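PUM-HD domain-containing protein (Caenorhabditis elegans, PDB 7CGF) probably binds the 3' UTRs of target mRNAs through its Pumilio-homology domain, the part crystallised here with a short RNA. Local coordinates at residues V190-C195 with N227-Y232; R196-C201 with N231-H236. The protein carries 2 engineered substitutions. All coordinates share one frame; numbering follows the deposited sequence. Where two conformers were deposited one is given.

Contact 1: residues V190-C195 with N227-Y232; sequences VDPYGC and NQYGNY. With nucleotides of chain B.
Where two consecutive Pumilio repeats present their RNA-binding helices 194-204 and 230-240, the loops leading into those helices meet as Pro192 lies flat over the ring of Tyr229. Pro192 CA stands 3.6 Å from the centroid of that ring and only 6° off its normal, a CH-pi contact. Its CB reaches on toward the phenol end, 3.5 Å from Tyr229 CZ. Gln228 CG covers the opposite face near the rim, while the ring edge looks two ways: CD2 faces Val190 O, and CE1 lies 3.2 Å from O2' of A4 of chain B. Cys195 SG approaches obliquely as a sulfur-aromatic contact, 5.0 Å from the ring centroid, and also rests near C2 of the same adenine.

Beside this packing, the Asn227 amide crosses the side chain of Val190 at about a right angle, its OD1 3.3 Å from Val190 CA. With CG anti to the backbone N (chi1 178°), the amide folds back so that OD1 accepts both Tyr229 N and Gly230 N, capping helix 230-240. Asp191 OD2 does the same for Tyr193 N and Gly194 N in the preceding repeat. Asn227 O in turn holds Asn231 ND2 in the carbonyl plane, a second-shell bond that steadies the amide pairing with U3 of chain B, whose N3 donates to Asn231 OD1 at 2.9 Å.

No direct hydrogen bond joins the loops; a water donates to Val190 O and accepts from Asn227 ND2. The repeats therefore meet here through apolar and CH-pi packing, while the polar groups mainly shape each helix start and hold the reading residue in place.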
loop_
_atom_site.group_PDB
_atom_site.type_symbol
_atom_site.label_atom_id
_atom_site.label_comp_id
_atom_site.label_asym_id
_atom_site.label_seq_id
_atom_site.Cartn_x
_atom_site.Cartn_y
_atom_site.Cartn_z
ATOM N N VAL A 190 -11.221 7.039 2.641
ATOM C CA VAL A 190 -11.195 8.184 1.729
ATOM C C VAL A 190 -9.997 9.094 1.975
ATOM O O VAL A 190 -9.928 10.190 1.403
ATOM C CB VAL A 190 -12.516 8.965 1.781
ATOM C CG1 VAL A 190 -13.669 7.981 1.577
ATOM C CG2 VAL A 190 -12.666 9.702 3.098
ATOM N N ASP A 191 -9.048 8.664 2.801
ATOM C CA ASP A 191 -7.793 9.348 3.115
ATOM C C ASP A 191 -6.669 8.797 2.248
ATOM O O ASP A 191 -6.576 7.581 2.056
ATOM C CB ASP A 191 -7.436 9.169 4.595
ATOM C CG ASP A 191 -6.212 9.964 4.999
ATOM O OD1 ASP A 191 -6.358 11.184 5.286
ATOM O OD2 ASP A 191 -5.111 9.370 5.029
ATOM N N PRO A 192 -5.795 9.639 1.682
ATOM C CA PRO A 192 -4.755 9.116 0.787
ATOM C C PRO A 192 -3.794 8.165 1.467
ATOM O O PRO A 192 -3.189 7.322 0.799
ATOM C CB PRO A 192 -4.022 10.388 0.327
ATOM C CG PRO A 192 -4.272 11.364 1.398
ATOM C CD PRO A 192 -5.687 11.095 1.862
ATOM N N TYR A 193 -3.609 8.296 2.778
ATOM C CA TYR A 193 -2.713 7.409 3.511
ATOM C C TYR A 193 -3.458 6.303 4.242
ATOM O O TYR A 193 -3.032 5.130 4.200
ATOM C CB TYR A 193 -1.884 8.249 4.486
ATOM C CG TYR A 193 -1.167 9.342 3.738
ATOM C CD1 TYR A 193 -0.327 9.036 2.664
ATOM C CD2 TYR A 193 -1.351 10.679 4.075
ATOM C CE1 TYR A 193 0.335 10.049 1.958
ATOM C CE2 TYR A 193 -0.694 11.686 3.369
ATOM C CZ TYR A 193 0.135 11.357 2.320
ATOM O OH TYR A 193 0.784 12.366 1.629
ATOM N N GLY A 194 -4.578 6.649 4.886
ATOM C CA GLY A 194 -5.379 5.645 5.581
ATOM C C GLY A 194 -5.904 4.563 4.661
ATOM O O GLY A 194 -6.051 3.412 5.072
ATOM N N CYS A 195 -6.159 4.894 3.394
ATOM C CA CYS A 195 -6.734 3.883 2.510
ATOM C C CYS A 195 -5.752 2.749 2.266
ATOM O O CYS A 195 -6.170 1.607 2.052
ATOM C CB CYS A 195 -7.173 4.501 1.183
ATOM S SG CYS A 195 -5.779 5.058 0.142
ATOM N N ASN A 227 -15.107 6.971 -4.409
ATOM C CA ASN A 227 -14.101 7.888 -3.905
ATOM C C ASN A 227 -12.750 7.645 -4.583
ATOM O O ASN A 227 -12.415 6.522 -4.983
ATOM C CB ASN A 227 -14.003 7.751 -2.379
ATOM C CG ASN A 227 -12.949 8.650 -1.791
ATOM O OD1 ASN A 227 -11.832 8.215 -1.540
ATOM N ND2 ASN A 227 -13.295 9.927 -1.583
ATOM N N GLN A 228 -11.972 8.732 -4.744
ATOM C CA GLN A 228 -10.713 8.632 -5.473
ATOM C C GLN A 228 -9.751 7.651 -4.815
ATOM O O GLN A 228 -8.920 7.046 -5.500
ATOM C CB GLN A 228 -10.050 10.015 -5.589
ATOM C CG GLN A 228 -9.705 10.611 -4.255
ATOM C CD GLN A 228 -8.982 11.949 -4.343
ATOM O OE1 GLN A 228 -8.146 12.168 -5.218
ATOM N NE2 GLN A 228 -9.297 12.838 -3.411
ATOM N N TYR A 229 -9.868 7.458 -3.501
ATOM C CA TYR A 229 -9.087 6.446 -2.786
ATOM C C TYR A 229 -9.921 5.235 -2.409
ATOM O O TYR A 229 -9.436 4.100 -2.492
ATOM C CB TYR A 229 -8.475 7.041 -1.518
ATOM C CG TYR A 229 -7.643 8.263 -1.821
ATOM C CD1 TYR A 229 -6.538 8.165 -2.643
ATOM C CD2 TYR A 229 -7.988 9.500 -1.308
ATOM C CE1 TYR A 229 -5.772 9.288 -2.936
ATOM C CE2 TYR A 229 -7.233 10.624 -1.603
ATOM C CZ TYR A 229 -6.141 10.502 -2.421
ATOM O OH TYR A 229 -5.375 11.610 -2.725
ATOM N N GLY A 230 -11.176 5.469 -2.032
ATOM C CA GLY A 230 -12.022 4.382 -1.562
ATOM C C GLY A 230 -12.274 3.332 -2.622
ATOM O O GLY A 230 -12.501 2.166 -2.298
ATOM N N ASN A 231 -12.214 3.714 -3.901
ATOM C CA ASN A 231 -12.490 2.715 -4.927
ATOM C C ASN A 231 -11.441 1.609 -4.906
ATOM O O ASN A 231 -11.768 0.446 -5.174
ATOM C CB ASN A 231 -12.610 3.360 -6.318
ATOM C CG ASN A 231 -11.269 3.630 -6.967
ATOM O OD1 ASN A 231 -10.725 2.779 -7.676
ATOM N ND2 ASN A 231 -10.734 4.812 -6.732
ATOM N N TYR A 232 -10.200 1.936 -4.530
ATOM C CA TYR A 232 -9.184 0.901 -4.366
ATOM C C TYR A 232 -9.466 0.027 -3.157
ATOM O O TYR A 232 -9.173 -1.175 -3.181
ATOM C CB TYR A 232 -7.810 1.527 -4.208
ATOM C CG TYR A 232 -7.318 2.253 -5.444
ATOM C CD1 TYR A 232 -6.741 1.549 -6.487
ATOM C CD2 TYR A 232 -7.410 3.636 -5.540
ATOM C CE1 TYR A 232 -6.253 2.196 -7.606
ATOM C CE2 TYR A 232 -6.923 4.304 -6.675
ATOM C CZ TYR A 232 -6.356 3.568 -7.696
ATOM O OH TYR A 232 -5.865 4.226 -8.809
ATOM P P A B 4 -3.008 8.159 -11.023
ATOM O OP1 A B 4 -2.284 9.425 -11.281
ATOM O OP2 A B 4 -2.588 6.913 -11.700
ATOM O "O5'" A B 4 -2.964 7.914 -9.458
ATOM C "C5'" A B 4 -3.008 9.023 -8.584
ATOM C "C4'" A B 4 -3.166 8.614 -7.147
ATOM O "O4'" A B 4 -4.046 7.472 -7.031
ATOM C "C3'" A B 4 -1.924 8.159 -6.405
ATOM O "O3'" A B 4 -1.054 9.219 -6.054
ATOM C "C2'" A B 4 -2.532 7.465 -5.197
ATOM O "O2'" A B 4 -2.972 8.429 -4.254
ATOM C "C1'" A B 4 -3.771 6.812 -5.816
ATOM N N9 A B 4 -3.600 5.361 -6.007
ATOM C C8 A B 4 -3.068 4.541 -6.972
ATOM N N7 A B 4 -3.151 3.257 -6.644
ATOM C C5 A B 4 -3.757 3.258 -5.379
ATOM C C6 A B 4 -4.154 2.285 -4.437
ATOM N N6 A B 4 -4.014 0.963 -4.557
ATOM N N1 A B 4 -4.736 2.718 -3.303
ATOM C C2 A B 4 -4.922 4.001 -3.088
ATOM N N3 A B 4 -4.593 5.009 -3.887
ATOM C C4 A B 4 -4.019 4.552 -5.003
ATOM P P U B 3 -7.060 9.727 -15.686
ATOM O OP1 U B 3 -6.919 10.949 -14.854
ATOM O OP2 U B 3 -6.020 9.355 -16.660
ATOM O "O5'" U B 3 -7.230 8.421 -14.790
ATOM C "C5'" U B 3 -6.156 7.910 -14.021
ATOM C "C4'" U B 3 -6.536 7.938 -12.569
ATOM O "O4'" U B 3 -7.657 7.052 -12.341
ATOM C "C3'" U B 3 -5.485 7.465 -11.583
ATOM O "O3'" U B 3 -4.551 8.492 -11.312
ATOM C "C2'" U B 3 -6.321 7.092 -10.360
ATOM O "O2'" U B 3 -6.608 8.251 -9.597
ATOM C "C1'" U B 3 -7.632 6.612 -10.995
ATOM N N1 U B 3 -7.831 5.145 -10.922
ATOM C C2 U B 3 -8.556 4.758 -9.805
ATOM O O2 U B 3 -8.954 5.582 -8.999
ATOM N N3 U B 3 -8.783 3.411 -9.691
ATOM C C4 U B 3 -8.346 2.433 -10.551
ATOM O O4 U B 3 -8.612 1.254 -10.332
ATOM C C5 U B 3 -7.599 2.911 -11.685
ATOM C C6 U B 3 -7.363 4.225 -11.823
ATOM P P G B 5 0.516 8.947 -5.826
ATOM O OP1 G B 5 1.167 10.276 -5.768
ATOM O OP2 G B 5 0.999 7.936 -6.801
ATOM O "O5'" G B 5 0.601 8.269 -4.385
ATOM C "C5'" G B 5 0.022 8.883 -3.241
ATOM C "C4'" G B 5 0.430 8.185 -1.964
ATOM O "O4'" G B 5 0.165 6.765 -2.065
ATOM C "C3'" G B 5 1.903 8.265 -1.606
ATOM O "O3'" G B 5 2.211 9.478 -0.953
ATOM C "C2'" G B 5 2.114 7.036 -0.727
ATOM O "O2'" G B 5 1.701 7.290 0.607
ATOM C "C1'" G B 5 1.138 6.038 -1.348
ATOM N N9 G B 5 1.796 5.103 -2.275
ATOM C C8 G B 5 2.173 5.340 -3.575
ATOM N N7 G B 5 2.717 4.300 -4.144
ATOM C C5 G B 5 2.699 3.326 -3.152
ATOM C C6 G B 5 3.153 1.985 -3.177
ATOM O O6 G B 5 3.691 1.363 -4.104
ATOM N N1 G B 5 2.931 1.355 -1.958
ATOM C C2 G B 5 2.343 1.920 -0.853
ATOM N N2 G B 5 2.239 1.112 0.214
ATOM N N3 G B 5 1.917 3.177 -0.805
ATOM C C4 G B 5 2.130 3.808 -1.989
HETATM O O HOH W 1 -11.205 11.676 -0.526
#

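Contact 2: residues R196-C201 with N231-H236; sequences RVVQRC and NYVVQH. With nucleotides of chain B.
Tyr232 O is gripped by two nitrogens of His236, the backbone N and ring ND1, which reach it from opposite faces of its carbonyl plane. ND1 donates over 3.0 Å, tilted 34° from that plane, and so fixes the ring whose face receives Gln199. Since Glu203 binds NE2, the imidazole is probably biased toward its protonated form.

The pair joins equivalent RNA-binding helices of adjacent Pumilio repeats; the segments 196-201 and 231-236 run parallel within 2°, their axes 9.3 Å apart at closest approach. Gln199 CG sits over the centre of the His236 ring in a CH-pi contact of 3.7 Å. Deeper between the helices, Val198 CG1 meets Val233 CG1 at 3.7 Å, their side chains crossing at about a right angle.

Beyond CG the Gln199 chain is extended, which carries its amide to the edge of A4 of chain B. NE2 donates to adenine N1 at 2.9 Å, nearly straight at 165°; OE1 takes N6, though its exact place is less certain. The flat sides of the base are held as well: the Tyr232 ring lies against one face, with C5 of A4 3.3 Å above the ring plane and over its centre, and the Arg196 guanidinium covers the other face, itself sandwiched between A4 and G5. An alanine in place of Tyr232 would probably leave adenine without its aromatic support on that side, free to tilt away from Gln199. This division of labour, edge readers plus a flat partner, is that of PUF repeats. One turn after Asn231, Gln235 NE2 completes the reading of uracil with a bond of 2.9 Å to O4 of U3 of chain B.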
loop_
_atom_site.group_PDB
_atom_site.type_symbol
_atom_site.label_atom_id
_atom_site.label_comp_id
_atom_site.label_asym_id
_atom_site.label_seq_id
_atom_site.Cartn_x
_atom_site.Cartn_y
_atom_site.Cartn_z
ATOM N N ARG A 196 -4.450 3.042 2.338
ATOM C CA ARG A 196 -3.429 2.028 2.136
ATOM C C ARG A 196 -3.338 1.111 3.341
ATOM O O ARG A 196 -3.051 -0.081 3.205
ATOM C CB ARG A 196 -2.080 2.709 1.883
ATOM C CG ARG A 196 -2.087 3.669 0.689
ATOM C CD ARG A 196 -1.951 2.927 -0.647
ATOM N NE ARG A 196 -1.686 3.884 -1.726
ATOM C CZ ARG A 196 -1.173 3.569 -2.912
ATOM N NH1 ARG A 196 -0.844 2.321 -3.191
ATOM N NH2 ARG A 196 -0.968 4.521 -3.817
ATOM N N VAL A 197 -3.557 1.668 4.529
ATOM C CA VAL A 197 -3.635 0.849 5.734
ATOM C C VAL A 197 -4.806 -0.119 5.638
ATOM O O VAL A 197 -4.666 -1.308 5.933
ATOM C CB VAL A 197 -3.742 1.743 6.976
ATOM C CG1 VAL A 197 -4.019 0.880 8.219
ATOM C CG2 VAL A 197 -2.440 2.510 7.161
ATOM N N VAL A 198 -5.970 0.371 5.213
ATOM C CA VAL A 198 -7.129 -0.515 5.072
ATOM C C VAL A 198 -6.840 -1.611 4.056
ATOM O O VAL A 198 -7.141 -2.791 4.288
ATOM C CB VAL A 198 -8.383 0.287 4.690
ATOM C CG1 VAL A 198 -9.595 -0.668 4.464
ATOM C CG2 VAL A 198 -8.707 1.341 5.737
ATOM N N GLN A 199 -6.241 -1.248 2.916
ATOM C CA GLN A 199 -5.919 -2.261 1.917
ATOM C C GLN A 199 -4.960 -3.309 2.469
ATOM O O GLN A 199 -5.133 -4.510 2.211
ATOM C CB GLN A 199 -5.334 -1.605 0.671
ATOM C CG GLN A 199 -6.384 -0.810 -0.076
ATOM C CD GLN A 199 -5.788 0.031 -1.174
ATOM O OE1 GLN A 199 -5.275 -0.499 -2.161
ATOM N NE2 GLN A 199 -5.835 1.360 -1.005
ATOM N N ARG A 200 -3.931 -2.876 3.205
ATOM C CA ARG A 200 -2.966 -3.822 3.755
ATOM C C ARG A 200 -3.636 -4.770 4.746
ATOM O O ARG A 200 -3.361 -5.980 4.750
ATOM C CB ARG A 200 -1.804 -3.057 4.400
ATOM C CG ARG A 200 -0.424 -3.692 4.238
ATOM C CD ARG A 200 0.027 -3.812 2.783
ATOM N NE ARG A 200 0.094 -2.510 2.124
ATOM C CZ ARG A 200 -0.641 -2.149 1.069
ATOM N NH1 ARG A 200 -0.515 -0.930 0.549
ATOM N NH2 ARG A 200 -1.485 -2.996 0.514
ATOM N N CYS A 201 -4.552 -4.244 5.567
ATOM C CA CYS A 201 -5.316 -5.101 6.470
ATOM C C CYS A 201 -6.130 -6.140 5.713
ATOM O O CYS A 201 -6.181 -7.313 6.118
ATOM C CB CYS A 201 -6.236 -4.257 7.344
ATOM S SG CYS A 201 -5.343 -3.387 8.608
ATOM N N ASN A 231 -12.214 3.714 -3.901
ATOM C CA ASN A 231 -12.490 2.715 -4.927
ATOM C C ASN A 231 -11.441 1.609 -4.906
ATOM O O ASN A 231 -11.768 0.446 -5.174
ATOM C CB ASN A 231 -12.610 3.360 -6.318
ATOM C CG ASN A 231 -11.269 3.630 -6.967
ATOM O OD1 ASN A 231 -10.725 2.779 -7.676
ATOM N ND2 ASN A 231 -10.734 4.812 -6.732
ATOM N N TYR A 232 -10.200 1.936 -4.530
ATOM C CA TYR A 232 -9.184 0.901 -4.366
ATOM C C TYR A 232 -9.466 0.027 -3.157
ATOM O O TYR A 232 -9.173 -1.175 -3.181
ATOM C CB TYR A 232 -7.810 1.527 -4.208
ATOM C CG TYR A 232 -7.318 2.253 -5.444
ATOM C CD1 TYR A 232 -6.741 1.549 -6.487
ATOM C CD2 TYR A 232 -7.410 3.636 -5.540
ATOM C CE1 TYR A 232 -6.253 2.196 -7.606
ATOM C CE2 TYR A 232 -6.923 4.304 -6.675
ATOM C CZ TYR A 232 -6.356 3.568 -7.696
ATOM O OH TYR A 232 -5.865 4.226 -8.809
ATOM N N VAL A 233 -10.020 0.608 -2.089
ATOM C CA VAL A 233 -10.398 -0.196 -0.926
ATOM C C VAL A 233 -11.457 -1.217 -1.319
ATOM O O VAL A 233 -11.375 -2.399 -0.965
ATOM C CB VAL A 233 -10.880 0.721 0.215
ATOM C CG1 VAL A 233 -11.559 -0.073 1.328
ATOM C CG2 VAL A 233 -9.704 1.550 0.777
ATOM N N VAL A 234 -12.473 -0.771 -2.060
ATOM C CA VAL A 234 -13.515 -1.684 -2.514
ATOM C C VAL A 234 -12.937 -2.744 -3.448
ATOM O O VAL A 234 -13.320 -3.916 -3.375
ATOM C CB VAL A 234 -14.658 -0.910 -3.186
ATOM C CG1 VAL A 234 -15.609 -1.883 -3.911
ATOM C CG2 VAL A 234 -15.419 -0.090 -2.147
ATOM N N GLN A 235 -12.005 -2.367 -4.337
ATOM C CA GLN A 235 -11.400 -3.389 -5.182
ATOM C C GLN A 235 -10.686 -4.444 -4.341
ATOM O O GLN A 235 -10.733 -5.636 -4.666
ATOM C CB GLN A 235 -10.454 -2.750 -6.194
ATOM C CG GLN A 235 -11.237 -1.961 -7.230
ATOM C CD GLN A 235 -10.323 -1.400 -8.275
ATOM O OE1 GLN A 235 -9.717 -2.144 -9.052
ATOM N NE2 GLN A 235 -10.168 -0.082 -8.264
ATOM N N HIS A 236 -10.090 -4.037 -3.221
ATOM C CA HIS A 236 -9.440 -4.998 -2.334
ATOM C C HIS A 236 -10.445 -5.905 -1.631
ATOM O O HIS A 236 -10.125 -7.074 -1.376
ATOM C CB HIS A 236 -8.558 -4.261 -1.326
ATOM C CG HIS A 236 -7.174 -4.003 -1.834
ATOM N ND1 HIS A 236 -6.917 -3.186 -2.914
ATOM C CD2 HIS A 236 -5.972 -4.501 -1.448
ATOM C CE1 HIS A 236 -5.617 -3.171 -3.155
ATOM N NE2 HIS A 236 -5.023 -3.966 -2.284
ATOM P P A B 4 -3.008 8.159 -11.023
ATOM O OP1 A B 4 -2.284 9.425 -11.281
ATOM O OP2 A B 4 -2.588 6.913 -11.700
ATOM O "O5'" A B 4 -2.964 7.914 -9.458
ATOM C "C5'" A B 4 -3.008 9.023 -8.584
ATOM C "C4'" A B 4 -3.166 8.614 -7.147
ATOM O "O4'" A B 4 -4.046 7.472 -7.031
ATOM C "C3'" A B 4 -1.924 8.159 -6.405
ATOM O "O3'" A B 4 -1.054 9.219 -6.054
ATOM C "C2'" A B 4 -2.532 7.465 -5.197
ATOM O "O2'" A B 4 -2.972 8.429 -4.254
ATOM C "C1'" A B 4 -3.771 6.812 -5.816
ATOM N N9 A B 4 -3.600 5.361 -6.007
ATOM C C8 A B 4 -3.068 4.541 -6.972
ATOM N N7 A B 4 -3.151 3.257 -6.644
ATOM C C5 A B 4 -3.757 3.258 -5.379
ATOM C C6 A B 4 -4.154 2.285 -4.437
ATOM N N6 A B 4 -4.014 0.963 -4.557
ATOM N N1 A B 4 -4.736 2.718 -3.303
ATOM C C2 A B 4 -4.922 4.001 -3.088
ATOM N N3 A B 4 -4.593 5.009 -3.887
ATOM C C4 A B 4 -4.019 4.552 -5.003
ATOM P P U B 3 -7.060 9.727 -15.686
ATOM O OP1 U B 3 -6.919 10.949 -14.854
ATOM O OP2 U B 3 -6.020 9.355 -16.660
ATOM O "O5'" U B 3 -7.230 8.421 -14.790
ATOM C "C5'" U B 3 -6.156 7.910 -14.021
ATOM C "C4'" U B 3 -6.536 7.938 -12.569
ATOM O "O4'" U B 3 -7.657 7.052 -12.341
ATOM C "C3'" U B 3 -5.485 7.465 -11.583
ATOM O "O3'" U B 3 -4.551 8.492 -11.312
ATOM C "C2'" U B 3 -6.321 7.092 -10.360
ATOM O "O2'" U B 3 -6.608 8.251 -9.597
ATOM C "C1'" U B 3 -7.632 6.612 -10.995
ATOM N N1 U B 3 -7.831 5.145 -10.922
ATOM C C2 U B 3 -8.556 4.758 -9.805
ATOM O O2 U B 3 -8.954 5.582 -8.999
ATOM N N3 U B 3 -8.783 3.411 -9.691
ATOM C C4 U B 3 -8.346 2.433 -10.551
ATOM O O4 U B 3 -8.612 1.254 -10.332
ATOM C C5 U B 3 -7.599 2.911 -11.685
ATOM C C6 U B 3 -7.363 4.225 -11.823
ATOM P P G B 5 0.516 8.947 -5.826
ATOM O OP1 G B 5 1.167 10.276 -5.768
ATOM O OP2 G B 5 0.999 7.936 -6.801
ATOM O "O5'" G B 5 0.601 8.269 -4.385
ATOM C "C5'" G B 5 0.022 8.883 -3.241
ATOM C "C4'" G B 5 0.430 8.185 -1.964
ATOM O "O4'" G B 5 0.165 6.765 -2.065
ATOM C "C3'" G B 5 1.903 8.265 -1.606
ATOM O "O3'" G B 5 2.211 9.478 -0.953
ATOM C "C2'" G B 5 2.114 7.036 -0.727
ATOM O "O2'" G B 5 1.701 7.290 0.607
ATOM C "C1'" G B 5 1.138 6.038 -1.348
ATOM N N9 G B 5 1.796 5.103 -2.275
ATOM C C8 G B 5 2.173 5.340 -3.575
ATOM N N7 G B 5 2.717 4.300 -4.144
ATOM C C5 G B 5 2.699 3.326 -3.152
ATOM C C6 G B 5 3.153 1.985 -3.177
ATOM O O6 G B 5 3.691 1.363 -4.104
ATOM N N1 G B 5 2.931 1.355 -1.958
ATOM C C2 G B 5 2.343 1.920 -0.853
ATOM N N2 G B 5 2.239 1.112 0.214
ATOM N N3 G B 5 1.917 3.177 -0.805
ATOM C C4 G B 5 2.130 3.808 -1.989
#

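How the contacts relate
Contacts 1 and 2 join the same two helices, 194-204 and 230-240, at successive levels: contact 1 at their N-terminal entrances, nearer the surface, contact 2 about 8 Å further on, centre to centre, and largely buried. They share Asn231 and Tyr232, and Cys195 O of the first packs on Val233 CG2 of the second. At the loop level, helix capping and a bridging water go with proline-aromatic packing; within the helices, valines and a glutamine-histidine pair take over. Both levels touch the RNA, but differently: the side chains that pack across contact 1 meet the ribose and one edge of A4, whereas those of contact 2 reach its base-pairing edge and one flat face.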